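Octopine dehydrogenase (Pecten maximus, PDB 3C7A) catalyses the NADH-dependent reductive condensation of L-arginine with pyruvate to D-octopine, and the reverse reaction, preferring arginine over other amino acids. Local coordinates at residues G13-S18 / C148-F153; T52-E57 / G154-V159; L111-P116 / S137-E142; V165-L170 / V193-K198. All coordinates share one frame; numbering follows the deposited sequence.

Contact 1. Residues G13-S18 / C148-F153; sequences GAHTLS and CRIKEF. With NAD (nicotinamide-adenine-dinucleotide), chain B.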
# COMPACT_ATOMS: atom_id res chain seq x y z
N GLY A 13 -1.69 12.36 -4.05
CA GLY A 13 -0.36 12.13 -3.48
C GLY A 13 0.78 12.74 -4.28
O GLY A 13 1.73 13.28 -3.71
N ALA A 14 0.69 12.65 -5.61
CA ALA A 14 1.72 13.17 -6.51
C ALA A 14 1.81 14.70 -6.52
O ALA A 14 2.90 15.25 -6.66
CB ALA A 14 1.52 12.63 -7.92
N HIS A 15 0.66 15.36 -6.39
CA HIS A 15 0.60 16.83 -6.29
C HIS A 15 1.34 17.34 -5.04
O HIS A 15 2.14 18.27 -5.13
CB HIS A 15 -0.85 17.33 -6.27
CG HIS A 15 -1.45 17.53 -7.63
ND1 HIS A 15 -1.75 16.48 -8.48
CD2 HIS A 15 -1.82 18.66 -8.29
CE1 HIS A 15 -2.28 16.96 -9.60
NE2 HIS A 15 -2.33 18.27 -9.50
N THR A 16 1.07 16.70 -3.90
CA THR A 16 1.67 17.09 -2.61
C THR A 16 3.19 16.88 -2.56
O THR A 16 3.93 17.78 -2.15
CB THR A 16 0.98 16.36 -1.41
OG1 THR A 16 -0.44 16.55 -1.47
CG2 THR A 16 1.50 16.88 -0.07
N LEU A 17 3.65 15.70 -2.99
CA LEU A 17 5.08 15.36 -2.96
C LEU A 17 5.94 16.25 -3.87
O LEU A 17 7.03 16.66 -3.47
CB LEU A 17 5.29 13.87 -3.29
CG LEU A 17 6.72 13.30 -3.33
CD1 LEU A 17 7.41 13.36 -1.96
CD2 LEU A 17 6.73 11.88 -3.87
N SER A 18 5.44 16.53 -5.07
CA SER A 18 6.16 17.36 -6.05
C SER A 18 6.39 18.80 -5.58
O SER A 18 7.47 19.36 -5.80
CB SER A 18 5.43 17.36 -7.40
OG SER A 18 5.49 16.08 -8.02
N CYS A 148 -4.95 14.07 2.19
CA CYS A 148 -4.89 15.19 1.24
C CYS A 148 -5.93 15.12 0.10
O CYS A 148 -6.36 14.03 -0.28
CB CYS A 148 -3.48 15.33 0.66
SG CYS A 148 -2.78 13.79 -0.05
N ARG A 149 -6.30 16.29 -0.43
CA ARG A 149 -7.27 16.39 -1.54
C ARG A 149 -7.00 17.60 -2.45
O ARG A 149 -6.70 18.70 -1.98
CB ARG A 149 -8.71 16.45 -1.00
CG ARG A 149 -9.80 16.29 -2.07
CD ARG A 149 -11.20 16.39 -1.48
NE ARG A 149 -11.65 15.13 -0.88
CZ ARG A 149 -12.88 14.89 -0.45
NH1 ARG A 149 -13.83 15.82 -0.54
NH2 ARG A 149 -13.18 13.71 0.08
N ILE A 150 -7.11 17.37 -3.77
CA ILE A 150 -6.93 18.42 -4.79
C ILE A 150 -8.08 19.44 -4.77
O ILE A 150 -9.25 19.07 -4.69
CB ILE A 150 -6.80 17.79 -6.22
CG1 ILE A 150 -5.48 17.02 -6.35
CG2 ILE A 150 -6.90 18.86 -7.31
CD1 ILE A 150 -5.44 16.07 -7.54
N LYS A 151 -7.72 20.72 -4.84
CA LYS A 151 -8.71 21.81 -4.90
C LYS A 151 -8.89 22.36 -6.33
O LYS A 151 -10.00 22.73 -6.71
CB LYS A 151 -8.32 22.95 -3.95
CG LYS A 151 -8.15 22.55 -2.48
CD LYS A 151 -9.45 22.06 -1.84
CE LYS A 151 -10.41 23.20 -1.53
NZ LYS A 151 -11.66 22.71 -0.89
N GLU A 152 -7.80 22.40 -7.09
CA GLU A 152 -7.80 22.86 -8.48
C GLU A 152 -6.71 22.12 -9.25
O GLU A 152 -5.54 22.20 -8.89
CB GLU A 152 -7.58 24.38 -8.54
CG GLU A 152 -7.58 24.98 -9.94
CD GLU A 152 -7.51 26.50 -9.95
OE1 GLU A 152 -7.11 27.11 -8.93
OE2 GLU A 152 -7.85 27.11 -10.99
N PHE A 153 -7.11 21.40 -10.30
CA PHE A 153 -6.19 20.52 -11.05
C PHE A 153 -4.95 21.24 -11.58
O PHE A 153 -5.05 22.20 -12.36
CB PHE A 153 -6.92 19.79 -12.19
CG PHE A 153 -6.01 18.94 -13.05
CD1 PHE A 153 -5.56 19.40 -14.29
CD2 PHE A 153 -5.60 17.68 -12.62
CE1 PHE A 153 -4.72 18.63 -15.08
CE2 PHE A 153 -4.76 16.89 -13.41
CZ PHE A 153 -4.32 17.37 -14.65
PA NAD B . -5.58 8.93 -6.68
O1A NAD B . -6.90 8.28 -6.81
O2A NAD B . -5.74 10.38 -6.43
O5B NAD B . -4.70 8.67 -8.01
C5B NAD B . -5.19 8.95 -9.31
C4B NAD B . -4.06 8.87 -10.33
O4B NAD B . -3.79 7.52 -10.66
C3B NAD B . -4.39 9.57 -11.64
O3B NAD B . -3.94 10.91 -11.66
C2B NAD B . -3.68 8.73 -12.69
O2B NAD B . -2.38 9.21 -12.95
C1B NAD B . -3.60 7.35 -12.06
N9A NAD B . -4.67 6.51 -12.65
C8A NAD B . -5.96 6.41 -12.19
N7A NAD B . -6.64 5.56 -13.00
C5A NAD B . -5.80 5.13 -13.97
C6A NAD B . -5.99 4.26 -15.04
N6A NAD B . -7.23 3.90 -15.38
N1A NAD B . -4.93 3.99 -15.89
C2A NAD B . -3.70 4.58 -15.68
N3A NAD B . -3.53 5.45 -14.61
C4A NAD B . -4.56 5.72 -13.77
O3 NAD B . -4.75 8.20 -5.50
PN NAD B . -4.14 9.00 -4.23
O1N NAD B . -5.26 9.68 -3.53
O2N NAD B . -2.97 9.78 -4.67
O5D NAD B . -3.63 7.82 -3.24
C5D NAD B . -2.67 6.86 -3.62
C4D NAD B . -2.75 5.65 -2.67
O4D NAD B . -2.62 6.06 -1.32
C3D NAD B . -4.07 4.92 -2.80
O3D NAD B . -3.83 3.53 -2.89
C2D NAD B . -4.82 5.26 -1.52
O2D NAD B . -5.63 4.19 -1.09
C1D NAD B . -3.70 5.59 -0.54
N1N NAD B . -4.10 6.56 0.51
C2N NAD B . -4.64 7.78 0.19
C3N NAD B . -5.00 8.69 1.20
C7N NAD B . -5.36 10.11 0.85
O7N NAD B . -5.79 10.93 1.80
N7N NAD B . -5.24 10.55 -0.49
C4N NAD B . -4.80 8.33 2.54
C5N NAD B . -4.25 7.09 2.85
C6N NAD B . -3.90 6.22 1.83

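Contact 2. Residues T52-E57 / G154-V159; sequences TVIVNE and GRKVEV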
# COMPACT_ATOMS: atom_id res chain seq x y z
N THR A 52 1.00 25.57 -5.50
CA THR A 52 0.74 25.94 -4.10
C THR A 52 0.23 24.78 -3.23
O THR A 52 -0.73 24.09 -3.60
CB THR A 52 -0.26 27.13 -4.00
OG1 THR A 52 0.13 28.17 -4.92
CG2 THR A 52 -0.30 27.71 -2.59
N VAL A 53 0.88 24.57 -2.08
CA VAL A 53 0.45 23.59 -1.08
C VAL A 53 0.03 24.30 0.21
O VAL A 53 0.81 25.05 0.80
CB VAL A 53 1.57 22.55 -0.77
CG1 VAL A 53 1.10 21.51 0.24
CG2 VAL A 53 2.05 21.85 -2.05
N ILE A 54 -1.21 24.06 0.65
CA ILE A 54 -1.75 24.66 1.87
C ILE A 54 -1.77 23.65 3.02
O ILE A 54 -2.40 22.59 2.91
CB ILE A 54 -3.18 25.24 1.65
CG1 ILE A 54 -3.20 26.18 0.44
CG2 ILE A 54 -3.68 25.97 2.90
CD1 ILE A 54 -4.58 26.40 -0.15
N VAL A 55 -1.09 23.98 4.11
CA VAL A 55 -0.91 23.07 5.25
C VAL A 55 -1.66 23.54 6.50
O VAL A 55 -1.40 24.63 7.02
CB VAL A 55 0.59 22.84 5.58
CG1 VAL A 55 0.76 21.89 6.76
CG2 VAL A 55 1.35 22.31 4.36
N ASN A 56 -2.59 22.71 6.98
CA ASN A 56 -3.31 22.96 8.23
C ASN A 56 -2.47 22.55 9.44
O ASN A 56 -2.01 21.41 9.52
CB ASN A 56 -4.66 22.24 8.24
CG ASN A 56 -5.68 22.89 7.33
OD1 ASN A 56 -6.06 24.05 7.52
ND2 ASN A 56 -6.15 22.14 6.33
N GLU A 57 -2.29 23.48 10.37
CA GLU A 57 -1.44 23.25 11.55
C GLU A 57 -2.25 22.87 12.79
O GLU A 57 -3.49 22.86 12.76
CB GLU A 57 -0.57 24.48 11.83
CG GLU A 57 0.27 24.99 10.65
CD GLU A 57 1.53 24.17 10.38
OE1 GLU A 57 1.72 23.10 11.00
OE2 GLU A 57 2.34 24.60 9.53
N GLY A 154 -3.79 20.77 -11.14
CA GLY A 154 -2.49 21.27 -11.60
C GLY A 154 -2.02 22.56 -10.96
O GLY A 154 -0.97 23.09 -11.33
N ARG A 155 -2.78 23.07 -9.99
CA ARG A 155 -2.52 24.39 -9.41
C ARG A 155 -2.52 24.46 -7.88
O ARG A 155 -1.71 25.19 -7.29
CB ARG A 155 -3.50 25.43 -9.99
CG ARG A 155 -3.32 25.71 -11.49
CD ARG A 155 -4.36 26.70 -12.03
NE ARG A 155 -4.18 28.04 -11.48
CZ ARG A 155 -3.37 28.97 -12.00
NH1 ARG A 155 -2.65 28.72 -13.08
NH2 ARG A 155 -3.29 30.16 -11.42
N LYS A 156 -3.42 23.72 -7.23
CA LYS A 156 -3.61 23.83 -5.77
C LYS A 156 -4.03 22.52 -5.09
O LYS A 156 -4.89 21.81 -5.59
CB LYS A 156 -4.64 24.93 -5.47
CG LYS A 156 -4.55 25.52 -4.06
CD LYS A 156 -5.73 26.45 -3.76
CE LYS A 156 -5.64 27.77 -4.53
NZ LYS A 156 -4.58 28.68 -4.00
N VAL A 157 -3.41 22.24 -3.94
CA VAL A 157 -3.72 21.05 -3.13
C VAL A 157 -3.70 21.35 -1.62
O VAL A 157 -2.92 22.20 -1.16
CB VAL A 157 -2.78 19.85 -3.50
CG1 VAL A 157 -1.33 20.13 -3.11
CG2 VAL A 157 -3.28 18.54 -2.89
N GLU A 158 -4.55 20.67 -0.85
CA GLU A 158 -4.70 20.91 0.59
C GLU A 158 -4.39 19.69 1.46
O GLU A 158 -4.87 18.59 1.19
CB GLU A 158 -6.13 21.42 0.90
CG GLU A 158 -6.34 21.89 2.34
CD GLU A 158 -7.78 22.29 2.65
OE1 GLU A 158 -8.69 21.98 1.86
OE2 GLU A 158 -8.00 22.92 3.71
N VAL A 159 -3.58 19.90 2.50
CA VAL A 159 -3.26 18.85 3.48
C VAL A 159 -4.13 19.00 4.73
O VAL A 159 -4.10 20.04 5.39
CB VAL A 159 -1.75 18.87 3.87
CG1 VAL A 159 -1.45 17.89 5.00
CG2 VAL A 159 -0.86 18.57 2.66
O HOH W 1 -0.93 28.07 -7.43

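Contact 3. Residues L111-P116 / S137-E142; sequences LIVGLP and SMMSFE. With EDO (1,2-ethanediol), chain C.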
# COMPACT_ATOMS: atom_id res chain seq x y z
N LEU A 111 17.93 4.19 -6.22
CA LEU A 111 17.08 3.75 -5.10
C LEU A 111 15.60 3.85 -5.50
O LEU A 111 15.09 4.94 -5.78
CB LEU A 111 17.36 4.60 -3.85
CG LEU A 111 16.49 4.44 -2.59
CD1 LEU A 111 16.76 3.12 -1.87
CD2 LEU A 111 16.70 5.61 -1.64
N ILE A 112 14.91 2.70 -5.50
CA ILE A 112 13.50 2.61 -5.92
C ILE A 112 12.56 2.47 -4.71
O ILE A 112 12.74 1.57 -3.89
CB ILE A 112 13.29 1.43 -6.92
CG1 ILE A 112 14.28 1.54 -8.10
CG2 ILE A 112 11.84 1.38 -7.42
CD1 ILE A 112 14.36 0.31 -8.99
N VAL A 113 11.57 3.37 -4.62
CA VAL A 113 10.71 3.51 -3.43
C VAL A 113 9.20 3.36 -3.74
O VAL A 113 8.70 3.94 -4.71
CB VAL A 113 10.94 4.89 -2.72
CG1 VAL A 113 10.21 4.95 -1.38
CG2 VAL A 113 12.43 5.18 -2.53
N GLY A 114 8.49 2.61 -2.89
CA GLY A 114 7.03 2.49 -2.98
C GLY A 114 6.31 3.22 -1.86
O GLY A 114 6.48 2.88 -0.68
N LEU A 115 5.49 4.21 -2.22
CA LEU A 115 4.84 5.09 -1.24
C LEU A 115 3.33 5.30 -1.50
O LEU A 115 2.94 6.31 -2.09
CB LEU A 115 5.57 6.45 -1.18
CG LEU A 115 5.27 7.48 -0.09
CD1 LEU A 115 5.99 7.15 1.22
CD2 LEU A 115 5.63 8.89 -0.55
N PRO A 116 2.48 4.34 -1.08
CA PRO A 116 2.78 3.06 -0.43
C PRO A 116 2.95 1.89 -1.42
O PRO A 116 2.47 1.96 -2.56
CB PRO A 116 1.56 2.82 0.46
CG PRO A 116 0.43 3.50 -0.28
CD PRO A 116 1.02 4.54 -1.21
N SER A 137 18.60 -0.94 -4.99
CA SER A 137 17.95 -1.17 -3.68
C SER A 137 16.43 -0.96 -3.75
O SER A 137 15.94 -0.17 -4.56
CB SER A 137 18.55 -0.25 -2.61
OG SER A 137 19.91 -0.58 -2.33
N MET A 138 15.69 -1.67 -2.89
CA MET A 138 14.21 -1.61 -2.85
C MET A 138 13.66 -1.23 -1.45
O MET A 138 13.95 -1.92 -0.47
CB MET A 138 13.60 -2.94 -3.35
CG MET A 138 13.89 -3.29 -4.82
SD MET A 138 13.35 -4.94 -5.39
CE MET A 138 14.63 -5.99 -4.70
N MET A 139 12.87 -0.15 -1.39
CA MET A 139 12.37 0.44 -0.12
C MET A 139 10.83 0.52 -0.09
O MET A 139 10.22 1.04 -1.03
CB MET A 139 12.98 1.85 0.06
CG MET A 139 12.87 2.47 1.46
SD MET A 139 13.61 4.13 1.57
CE MET A 139 13.50 4.45 3.32
N SER A 140 10.21 0.02 0.99
CA SER A 140 8.73 -0.08 1.08
C SER A 140 8.08 0.52 2.35
O SER A 140 8.34 0.06 3.47
CB SER A 140 8.29 -1.55 0.95
OG SER A 140 8.63 -2.10 -0.31
N PHE A 141 7.20 1.52 2.16
CA PHE A 141 6.50 2.21 3.26
C PHE A 141 5.12 1.62 3.60
O PHE A 141 4.46 1.04 2.73
CB PHE A 141 6.36 3.71 2.94
CG PHE A 141 7.61 4.52 3.19
CD1 PHE A 141 8.58 4.64 2.20
CD2 PHE A 141 7.80 5.18 4.40
CE1 PHE A 141 9.74 5.39 2.42
CE2 PHE A 141 8.96 5.93 4.63
CZ PHE A 141 9.93 6.04 3.64
N GLU A 142 4.68 1.80 4.85
CA GLU A 142 3.44 1.17 5.36
C GLU A 142 2.11 1.79 4.87
O GLU A 142 1.14 1.07 4.66
CB GLU A 142 3.46 1.01 6.90
CG GLU A 142 3.47 2.31 7.71
CD GLU A 142 3.47 2.09 9.23
OE1 GLU A 142 2.67 1.25 9.72
OE2 GLU A 142 4.25 2.76 9.93
C1 EDO C . -1.35 -1.59 10.50
O1 EDO C . -1.85 -2.38 9.41
C2 EDO C . 0.13 -1.28 10.29
O2 EDO C . 0.28 -0.32 9.24

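Contact 4. Residues V165-L170 / V193-K198; sequences VLAASL and VFRLAK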
# COMPACT_ATOMS: atom_id res chain seq x y z
N VAL A 165 4.59 9.54 13.30
CA VAL A 165 5.65 8.56 13.02
C VAL A 165 5.28 7.63 11.84
O VAL A 165 4.10 7.48 11.53
CB VAL A 165 6.02 7.69 14.27
CG1 VAL A 165 6.74 8.52 15.33
CG2 VAL A 165 4.78 7.01 14.86
N LEU A 166 6.29 7.02 11.21
CA LEU A 166 6.09 6.10 10.07
C LEU A 166 7.31 5.17 9.83
O LEU A 166 8.45 5.59 10.04
CB LEU A 166 5.77 6.88 8.79
CG LEU A 166 4.95 6.21 7.68
CD1 LEU A 166 3.50 6.00 8.10
CD2 LEU A 166 5.01 7.03 6.40
N ALA A 167 7.06 3.94 9.37
CA ALA A 167 8.11 2.93 9.20
C ALA A 167 8.26 2.36 7.78
O ALA A 167 7.29 2.35 7.01
CB ALA A 167 7.92 1.79 10.21
N ALA A 168 9.46 1.87 7.46
CA ALA A 168 9.78 1.29 6.14
C ALA A 168 10.84 0.18 6.19
O ALA A 168 11.74 0.21 7.03
CB ALA A 168 10.21 2.38 5.17
N SER A 169 10.74 -0.79 5.27
CA SER A 169 11.73 -1.88 5.14
C SER A 169 12.70 -1.64 3.97
O SER A 169 12.45 -0.80 3.11
CB SER A 169 11.03 -3.24 4.99
OG SER A 169 10.31 -3.33 3.78
N LEU A 170 13.80 -2.40 3.94
CA LEU A 170 14.86 -2.22 2.93
C LEU A 170 15.59 -3.52 2.52
O LEU A 170 15.95 -4.33 3.38
CB LEU A 170 15.88 -1.18 3.41
CG LEU A 170 17.06 -0.78 2.52
CD1 LEU A 170 16.62 0.17 1.40
CD2 LEU A 170 18.17 -0.15 3.34
N VAL A 193 8.47 11.50 11.64
CA VAL A 193 9.80 10.95 11.95
C VAL A 193 9.86 9.48 11.50
O VAL A 193 9.09 8.64 11.96
CB VAL A 193 10.13 11.06 13.48
CG1 VAL A 193 11.54 10.57 13.76
CG2 VAL A 193 9.95 12.49 13.97
N PHE A 194 10.79 9.18 10.59
CA PHE A 194 10.91 7.84 9.99
C PHE A 194 11.85 6.90 10.76
O PHE A 194 12.82 7.34 11.38
CB PHE A 194 11.37 7.92 8.52
CG PHE A 194 10.45 8.70 7.62
CD1 PHE A 194 9.06 8.62 7.75
CD2 PHE A 194 10.97 9.49 6.60
CE1 PHE A 194 8.21 9.33 6.90
CE2 PHE A 194 10.13 10.21 5.74
CZ PHE A 194 8.75 10.13 5.89
N ARG A 195 11.54 5.60 10.69
CA ARG A 195 12.40 4.54 11.23
C ARG A 195 12.45 3.31 10.30
O ARG A 195 11.62 3.19 9.39
CB ARG A 195 11.94 4.13 12.64
CG ARG A 195 10.64 3.32 12.68
CD ARG A 195 10.19 3.02 14.11
NE ARG A 195 9.04 2.12 14.14
CZ ARG A 195 7.77 2.50 14.03
NH1 ARG A 195 7.46 3.78 13.88
NH2 ARG A 195 6.80 1.60 14.08
N LEU A 196 13.42 2.43 10.53
CA LEU A 196 13.57 1.20 9.73
C LEU A 196 13.02 -0.05 10.43
O LEU A 196 13.26 -0.26 11.62
CB LEU A 196 15.04 0.97 9.36
CG LEU A 196 15.53 1.18 7.92
CD1 LEU A 196 15.02 2.48 7.29
CD2 LEU A 196 17.05 1.12 7.86
N ALA A 197 12.28 -0.86 9.67
CA ALA A 197 11.77 -2.15 10.16
C ALA A 197 12.83 -3.26 10.02
O ALA A 197 13.84 -3.07 9.34
CB ALA A 197 10.49 -2.53 9.42
N LYS A 198 12.58 -4.40 10.65
CA LYS A 198 13.55 -5.51 10.71
C LYS A 198 13.65 -6.37 9.44
O LYS A 198 14.75 -6.78 9.06
CB LYS A 198 13.28 -6.41 11.92
CG LYS A 198 13.74 -5.83 13.26
CD LYS A 198 13.43 -6.78 14.40
CE LYS A 198 14.09 -6.35 15.71
NZ LYS A 198 13.48 -5.11 16.28
O HOH W 2 14.38 -4.09 6.42

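Contact 1. Residues G13-S18 / C148-F153
H15 and I150 make the main side-chain contact between the helical residues G13-S18 and residues C148-F153. CD1 of I150 sits over one face of the imidazole, 4.0 Å from the ring centroid and 19° off the normal, a CH-pi contact. CG of H15 lies anti to its own carbonyl carbon (chi1 -86°), a setting that swings the ring off the helix toward I150. F153 backs the ring edge loosely through its carbonyl carbon. C148 SG packs 3.9 Å from T16 OG1, a van der Waals contact; that hydroxyl is hydrogen-bonded to N12 O.

No hydrogen bond links the two segments directly. NAD provides a polar link: G13 N gives a 2.9 Å bond to the phosphate oxygen O2N, and C148 N a longer one, 3.3 Å, to the carboxamide oxygen O7N. N12 OD1, just before G13, takes I150 N. A side chain on G13 would be crowded by O2N, which fits the glycine-rich start of a Rossmann-type nucleotide site.

H15 ND1 is held by G11 O and its ring stacks with W42. The axes of 13-18 and 148-150, parts of helix 12-21 and strand 146-150, run at 100°, with T16 packed on V157 and V159 of strand 156-171 and L17 on V7 of strand 3-8.

Contact 2. Residues T52-E57 / G154-V159
N56 and E158 bring the flat groups of this contact together, with amide and carboxylate planes 48° apart. The carboxylate is met at OE2 on its anti side, 3.3 Å from N56 ND2, with the donor out of the carboxylate plane, while OE2 itself lies in the plane of the amide. The same ND2 reaches V159 O at 3.1 Å from above the carbonyl plane, so one amide nitrogen bridges a side chain and a backbone; N56 OD1 is taken by Q62.

The backbones form a parallel strand pair, axes 4.9 Å apart at closest and 17° from parallel, part of a mixed sheet in which strand 51-56 pairs with 62-67 on its other side. On strand 52-56 every second residue, T52 and I54, bonds through both N and O: I54 N binds V157 O at 3.1 Å and I54 O accepts from V159 N at 3.0 Å. N56 N adds a weak bond to V159 O. On one sheet face V53 CG2 meets V157 CG1 at 3.9 Å, and beyond them V159 packs against V53. On the face of T52 and I54, CD1 of I54 rests on CD of K156 (3.8 Å). A water joins T52 OG1 to R155 O; R155 NH1 bonds A45 O and NH2 makes a salt bridge with D49.

Contact 3. Residues L111-P116 / S137-E142
F141 and L115 fit together by shape: the methyl CD1 of L115 stands as a bump against one face of the phenyl ring, 4.0 Å from its centroid and 26° off the normal, a CH-pi contact shifted toward the rim. V113 CG1 fits against the ring's edge at CE1 of F141 (3.9 Å), and G114 O lies at the edge in the ring plane. A chi1 of -79° carries the F141 ring across toward 111-116, where these groups meet it. An alanine at F141 would lose the ring and is likely to leave the methyls of L115 and V113 without a surface to rest on, and F194 without its edge-to-face mate. At the other end, L111 CD1 drops onto S137 CB at 3.9 Å.

These strands are the parallel pair of a beta-alpha-beta unit whose crossover is helix 121-129. Their axes run 20° apart, and backbone bonds join them, among them M139 N to I112 O and G114 N to M139 O, both 3.0 Å. V113 CA also points a C-H at M139 O, 3.5 Å away.

Beyond the strand, P116, preceded by a cis peptide, touches NAD. Chemically, the side chains that meet between the segments are apolar, four backbone bonds pair the N-H groups of I112, M139, G114 and F141, and the S140 hydroxyl, on the face opposite to V113, bonds to S117 and E122.

Contact 4. Residues V165-L170 / V193-K198
V165-L170 and V193-K198 run parallel with axes 4.8 Å apart at closest and 32° between directions, joined by bonds such as R195 N to L166 O (3.2 Å) and A197 N to A168 O (2.9 Å), the first of the four, L166 N to V193 O, being weak. They are the two strands of a beta-alpha-beta unit whose crossover holds helix 180-188. Four C-H...O contacts supplement the pairing, F194 CA to L166 O being the shortest at 3.3 Å.

On the face of L166 and A168, L166 and F194 project from neighbouring strands in the same direction: CB of L166 meets the ring at CD1 of F194 (3.9 Å), and L166 CD2 approaches CE1. L166 O comes to the ring's edge near its plane. H188 meets this ring edge-to-face, which ties the strand to the crossover helix. Replacing F194 by a serine would remove the ring and is likely to open a gap beside L166 and take from H188 and F141 the aromatic partner they pack against.

The other face carries V165, A167 and R195. CG of R195 stands between backbone N and carbonyl carbon (chi1 73°), the chain then extended to NE, which lays the guanidinium over A167. A167 CB covers one face of the R195 guanidinium, over its centre, 3.9 Å from CZ.

From the N terminus, helix 12-21 supplies the first half of contact 1 and strand 51-56 the first half of contact 2. The chain then passes through contact 3, which closes a short loop around helix 121-129 and lies wholly within the long loops of contacts 1 and 2. Contact 1 closes at 148-153, and contact 2 directly after at 154-159, so their segments alternate and the two loops cross; R149 O to E158 N binds them. Contact 4 opens later on the same strand 156-171 and closes in series around helix 180-188. Through S140 O to S169 N, contacts 3 and 4 join, so one mixed sheet ties the NAD-binding part to the strand leading toward the helical domain.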